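Methyltransferase-like protein of unknown function (PDB 3CVO) is of unknown function but has the Rossmann-like fold of class I methyltransferases and probably transfers methyl groups from S-adenosylmethionine. Local coordinates at residues A137-T145 with Q181-P189. Residues are numbered along the deposited sequence; the frame is centred on the assembly and turned at random.
Sequences ALATAFSIT and QVEPQPIPP
The backbone N-H of Gln185 reaches the carbonyl of Ala141, with N to O at 3.1 Å and an N-H...O angle of 157°. It illustrates how a helix whose last-turn carbonyls run out of intrahelical partners can be finished by a passing extended segment: Ile144 has already left helical geometry. One step on, a single water spans the same two segments, donating to Phe142 O and to Gln185 O at 2.6 Å each.

Apolar packing lies to both sides of this polar link. Phe142 CG stands anti to its carbonyl carbon (chi1 -64°), which turns the ring across the proline-rich chain. There CG1 of Ile187 sits over one ring face in a CH-pi contact, 3.9 Å from the centroid and offset toward the rim, while Gln185 O lies in plane at the edge, 3.4 Å from CD1. Substituting an alanine for Phe142 would probably open a gap beneath Ile187 CG1 and leave that side chain freer to turn. Toward the strand end, Ile144 CD1 packs against Val182 CG1 at 3.7 Å, and the Ile144 side chain crosses that of Pro184 at about a right angle, CG1 coming to 4.0 Å from the Pro184 CG. Val182 CG1, anti to its backbone N, also meets Ala141 CB at 4.0 Å.

The contact thus ties the C-terminal end of helix 133-143 to the chain leaving antiparallel strand 177-182, at the reversed-strand side of the methyltransferase sheet. Val182 bonds through its backbone to Val148 of strand 148-152; Phe167 of helix 165-168 meets the Phe142 ring edge-to-face, Leu195 of helix 192-199 touches both Phe142 and Ile187, and Ile187 of the second subunit packs on Ile187, bringing the dimer interface to this corner.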
# COMPACT_ATOMS: atom_id res chain seq x y z
N ALA A 137 6.38 -11.03 4.58
CA ALA A 137 6.27 -11.26 6.02
C ALA A 137 5.14 -10.42 6.63
O ALA A 137 4.30 -10.90 7.43
CB ALA A 137 7.62 -11.00 6.74
N LEU A 138 5.13 -9.15 6.23
CA LEU A 138 4.06 -8.20 6.65
C LEU A 138 2.70 -8.56 6.11
O LEU A 138 1.73 -8.48 6.82
CB LEU A 138 4.42 -6.73 6.33
CG LEU A 138 5.67 -6.20 7.04
CD1 LEU A 138 5.80 -4.69 6.67
CD2 LEU A 138 5.69 -6.46 8.52
N ALA A 139 2.64 -8.97 4.85
CA ALA A 139 1.41 -9.43 4.23
C ALA A 139 0.78 -10.55 5.05
O ALA A 139 -0.40 -10.51 5.34
CB ALA A 139 1.66 -9.87 2.80
N THR A 140 1.62 -11.45 5.56
CA THR A 140 1.15 -12.57 6.34
C THR A 140 0.58 -12.03 7.64
O THR A 140 -0.54 -12.34 8.01
CB THR A 140 2.29 -13.58 6.62
OG1 THR A 140 2.75 -14.08 5.37
CG2 THR A 140 1.84 -14.73 7.53
N ALA A 141 1.35 -11.16 8.29
CA ALA A 141 0.97 -10.65 9.63
C ALA A 141 -0.36 -9.95 9.55
O ALA A 141 -1.22 -10.08 10.41
CB ALA A 141 2.03 -9.67 10.21
N PHE A 142 -0.54 -9.20 8.47
CA PHE A 142 -1.75 -8.37 8.40
C PHE A 142 -2.94 -9.15 7.82
O PHE A 142 -4.07 -8.73 8.00
CB PHE A 142 -1.52 -7.13 7.57
CG PHE A 142 -0.50 -6.20 8.15
CD1 PHE A 142 -0.54 -5.87 9.47
CD2 PHE A 142 0.46 -5.64 7.34
CE1 PHE A 142 0.38 -5.03 9.99
CE2 PHE A 142 1.36 -4.77 7.85
CZ PHE A 142 1.33 -4.48 9.20
N SER A 143 -2.69 -10.30 7.21
CA SER A 143 -3.74 -11.02 6.44
C SER A 143 -4.33 -12.25 7.15
O SER A 143 -5.45 -12.71 6.87
CB SER A 143 -3.23 -11.44 5.07
OG SER A 143 -2.89 -10.34 4.24
N ILE A 144 -3.54 -12.79 8.05
CA ILE A 144 -3.92 -14.00 8.80
C ILE A 144 -5.06 -13.64 9.74
O ILE A 144 -5.21 -12.48 10.13
CB ILE A 144 -2.75 -14.63 9.59
CG1 ILE A 144 -2.09 -13.65 10.59
CG2 ILE A 144 -1.66 -15.28 8.64
CD1 ILE A 144 -1.07 -14.29 11.53
N THR A 145 -5.87 -14.65 10.06
CA THR A 145 -6.97 -14.54 11.03
C THR A 145 -6.83 -15.43 12.23
O THR A 145 -7.59 -15.32 13.18
CB THR A 145 -8.35 -14.74 10.36
OG1 THR A 145 -8.38 -16.01 9.67
CG2 THR A 145 -8.62 -13.59 9.36
N GLN A 181 6.46 -16.74 15.62
CA GLN A 181 5.12 -17.09 15.98
C GLN A 181 4.26 -15.83 15.75
O GLN A 181 4.29 -14.90 16.53
CB GLN A 181 5.04 -17.53 17.44
CG GLN A 181 3.80 -18.35 17.69
CD GLN A 181 3.71 -19.56 16.75
OE1 GLN A 181 4.73 -20.18 16.41
NE2 GLN A 181 2.48 -19.89 16.30
N VAL A 182 3.51 -15.83 14.66
CA VAL A 182 2.79 -14.63 14.19
C VAL A 182 1.33 -14.66 14.56
O VAL A 182 0.62 -15.64 14.36
CB VAL A 182 2.95 -14.47 12.64
CG1 VAL A 182 2.41 -13.08 12.17
CG2 VAL A 182 4.38 -14.62 12.24
N GLU A 183 0.87 -13.54 15.11
CA GLU A 183 -0.50 -13.40 15.53
C GLU A 183 -1.15 -12.33 14.68
O GLU A 183 -0.47 -11.41 14.20
CB GLU A 183 -0.57 -12.95 16.96
CG GLU A 183 0.32 -13.70 17.90
CD GLU A 183 -0.45 -14.53 18.86
OE1 GLU A 183 -1.67 -14.31 18.97
OE2 GLU A 183 0.15 -15.41 19.52
N PRO A 184 -2.47 -12.41 14.50
CA PRO A 184 -3.03 -11.42 13.55
C PRO A 184 -2.86 -9.98 14.06
O PRO A 184 -3.07 -9.74 15.24
CB PRO A 184 -4.50 -11.82 13.47
CG PRO A 184 -4.46 -13.32 13.76
CD PRO A 184 -3.44 -13.46 14.86
N GLN A 185 -2.44 -9.10 13.14
CA GLN A 185 -2.15 -7.66 13.42
C GLN A 185 -3.05 -6.72 12.60
O GLN A 185 -3.18 -6.91 11.39
CB GLN A 185 -0.70 -7.34 13.02
CG GLN A 185 0.35 -8.14 13.75
CD GLN A 185 0.37 -7.75 15.18
OE1 GLN A 185 0.22 -6.56 15.48
NE2 GLN A 185 0.51 -8.72 16.09
N PRO A 186 -3.62 -5.70 13.24
CA PRO A 186 -4.28 -4.62 12.47
C PRO A 186 -3.22 -3.80 11.75
O PRO A 186 -2.08 -3.77 12.18
CB PRO A 186 -4.97 -3.77 13.55
CG PRO A 186 -4.61 -4.34 14.83
CD PRO A 186 -3.84 -5.56 14.69
N ILE A 187 -3.60 -3.17 10.65
CA ILE A 187 -2.65 -2.32 9.92
C ILE A 187 -2.68 -0.90 10.51
O ILE A 187 -3.70 -0.23 10.41
CB ILE A 187 -3.04 -2.25 8.42
CG1 ILE A 187 -2.98 -3.63 7.75
CG2 ILE A 187 -2.11 -1.33 7.64
CD1 ILE A 187 -3.75 -3.69 6.42
N PRO A 188 -1.57 -0.41 11.10
CA PRO A 188 -1.57 1.00 11.57
C PRO A 188 -1.59 2.01 10.40
O PRO A 188 -0.79 1.90 9.50
CB PRO A 188 -0.24 1.10 12.35
CG PRO A 188 0.23 -0.33 12.55
CD PRO A 188 -0.28 -1.07 11.35
N PRO A 189 -2.51 2.96 10.39
CA PRO A 189 -2.59 3.82 9.20
C PRO A 189 -1.32 4.63 8.93
O PRO A 189 -1.01 4.94 7.77
CB PRO A 189 -3.76 4.75 9.53
CG PRO A 189 -4.50 4.11 10.59
CD PRO A 189 -3.62 3.19 11.34
O HOH W 1 -4.90 -6.67 9.43